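Long-range contact in type IV pilin structural subunit (Pseudomonas aeruginosa, PDB 3JYZ), which is a pilin, the subunit that probably polymerises into the type IV pilus filament on the bacterial surface: residues K22-S26 against T114-A118. Numbering follows the deposited sequence.
Sequences KLMIS and TIDWA
Lys22 lies flat along one face of the Trp117 indole. Extended beyond CG, the chain carries its methylenes across the ring from near CE2 toward Trp117 CB. Lys22 CG sits 3.5 Å from Trp117 CE2. Lys22 CD stands 3.7 Å from the centroid of the Trp117 five-membered ring, only 10° off the normal, a CH-pi contact. Lys22 NZ lies past the middle, 4.5 Å from the centroid of the Trp117 five-membered ring and 32° off its normal, an off-centre cation-pi interaction. Ile25 meets the same indole at its edge, in plane, with CD1 3.5 Å from Trp117 CH2. A water O, also in the ring plane, accepts a hydrogen bond from Trp117 NE1 (2.9 Å) and donates one to Lys22 O (2.8 Å). That carbonyl also takes the helical bond from Ser26 N. Face, edge and water together should limit rotation of the indole. Farther along, Ile115 CD1 touches Ile25 CG2 at 4.0 Å and packs against Ser26 CA. With CG1 anti to the carbonyl carbon (chi1 -55°) and the chain extended to CD1, Ile115 reaches the helix. Glu19 gives Lys22 NZ a weak, long ion pair. The contact joins the C-terminal part of helix 4-28 to strand 114-120, in the helix-on-antiparallel-sheet arrangement of type IV pilins. Strand 87-95 pairs with this strand, and its Leu90 and Pro92 also touch Trp117.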
loop_
_atom_site.group_PDB
_atom_site.type_symbol
_atom_site.label_atom_id
_atom_site.label_comp_id
_atom_site.label_asym_id
_atom_site.label_seq_id
_atom_site.Cartn_x
_atom_site.Cartn_y
_atom_site.Cartn_z
ATOM N N LYS A 22 4.720 5.163 4.144
ATOM C CA LYS A 22 5.090 5.959 2.974
ATOM C C LYS A 22 6.150 6.984 3.349
ATOM O O LYS A 22 7.123 7.188 2.615
ATOM C CB LYS A 22 3.868 6.679 2.407
ATOM C CG LYS A 22 2.824 5.751 1.797
ATOM C CD LYS A 22 1.726 6.587 1.162
ATOM C CE LYS A 22 0.676 5.735 0.479
ATOM N NZ LYS A 22 -0.376 6.618 -0.108
ATOM N N LEU A 23 5.959 7.628 4.494
ATOM C CA LEU A 23 6.898 8.639 4.960
ATOM C C LEU A 23 8.262 8.021 5.228
ATOM O O LEU A 23 9.283 8.574 4.816
ATOM C CB LEU A 23 6.376 9.321 6.226
ATOM C CG LEU A 23 7.218 10.490 6.746
ATOM C CD1 LEU A 23 7.377 11.571 5.677
ATOM C CD2 LEU A 23 6.599 11.060 8.016
HETATM N N MSE A 24 8.284 6.878 5.917
HETATM C CA MSE A 24 9.545 6.193 6.212
HETATM C C MSE A 24 10.292 5.813 4.937
HETATM O O MSE A 24 11.508 5.944 4.857
HETATM C CB MSE A 24 9.323 4.945 7.076
HETATM C CG MSE A 24 10.591 4.094 7.259
HETATM SE SE MSE A 24 10.313 2.508 8.392
HETATM C CE MSE A 24 9.764 3.436 10.044
ATOM N N ILE A 25 9.565 5.328 3.941
ATOM C CA ILE A 25 10.192 4.973 2.674
ATOM C C ILE A 25 10.804 6.214 2.020
ATOM O O ILE A 25 11.931 6.173 1.530
ATOM C CB ILE A 25 9.197 4.269 1.733
ATOM C CG1 ILE A 25 8.917 2.855 2.243
ATOM C CG2 ILE A 25 9.748 4.213 0.313
ATOM C CD1 ILE A 25 7.662 2.244 1.680
ATOM N N SER A 26 10.065 7.317 2.040
ATOM C CA SER A 26 10.538 8.574 1.465
ATOM C C SER A 26 11.834 9.060 2.097
ATOM O O SER A 26 12.764 9.463 1.395
ATOM C CB SER A 26 9.473 9.658 1.622
ATOM O OG SER A 26 9.957 10.897 1.124
ATOM N N THR A 114 10.540 11.931 -7.085
ATOM C CA THR A 114 9.577 11.857 -5.998
ATOM C C THR A 114 8.836 10.522 -6.072
ATOM O O THR A 114 8.842 9.859 -7.106
ATOM C CB THR A 114 8.590 13.021 -6.061
ATOM O OG1 THR A 114 8.156 13.188 -7.413
ATOM C CG2 THR A 114 9.264 14.307 -5.597
ATOM N N ILE A 115 8.219 10.127 -4.967
ATOM C CA ILE A 115 7.564 8.826 -4.892
ATOM C C ILE A 115 6.050 8.943 -5.057
ATOM O O ILE A 115 5.392 9.719 -4.361
ATOM C CB ILE A 115 7.900 8.121 -3.566
ATOM C CG1 ILE A 115 9.427 8.027 -3.409
ATOM C CG2 ILE A 115 7.225 6.749 -3.496
ATOM C CD1 ILE A 115 9.880 7.352 -2.130
ATOM N N ASP A 116 5.515 8.167 -5.996
ATOM C CA ASP A 116 4.083 8.124 -6.266
ATOM C C ASP A 116 3.567 6.756 -5.842
ATOM O O ASP A 116 4.264 5.750 -5.978
ATOM C CB ASP A 116 3.803 8.314 -7.760
ATOM C CG ASP A 116 4.250 9.669 -8.282
ATOM O OD1 ASP A 116 4.348 10.626 -7.486
ATOM O OD2 ASP A 116 4.493 9.764 -9.502
ATOM N N TRP A 117 2.347 6.718 -5.324
ATOM C CA TRP A 117 1.757 5.475 -4.866
ATOM C C TRP A 117 0.462 5.175 -5.598
ATOM O O TRP A 117 -0.390 6.057 -5.773
ATOM C CB TRP A 117 1.477 5.549 -3.365
ATOM C CG TRP A 117 2.707 5.555 -2.514
ATOM C CD1 TRP A 117 3.439 6.645 -2.130
ATOM C CD2 TRP A 117 3.337 4.419 -1.921
ATOM N NE1 TRP A 117 4.497 6.249 -1.337
ATOM C CE2 TRP A 117 4.453 4.881 -1.194
ATOM C CE3 TRP A 117 3.071 3.045 -1.936
ATOM C CZ2 TRP A 117 5.299 4.025 -0.497
ATOM C CZ3 TRP A 117 3.905 2.194 -1.238
ATOM C CH2 TRP A 117 5.007 2.686 -0.529
ATOM N N ALA A 118 0.328 3.925 -6.024
ATOM C CA ALA A 118 -0.902 3.408 -6.609
ATOM C C ALA A 118 -1.591 2.492 -5.608
ATOM O O ALA A 118 -0.941 1.629 -5.004
ATOM C CB ALA A 118 -0.583 2.639 -7.885
HETATM O O HOH W 1 6.665 7.701 -0.079
#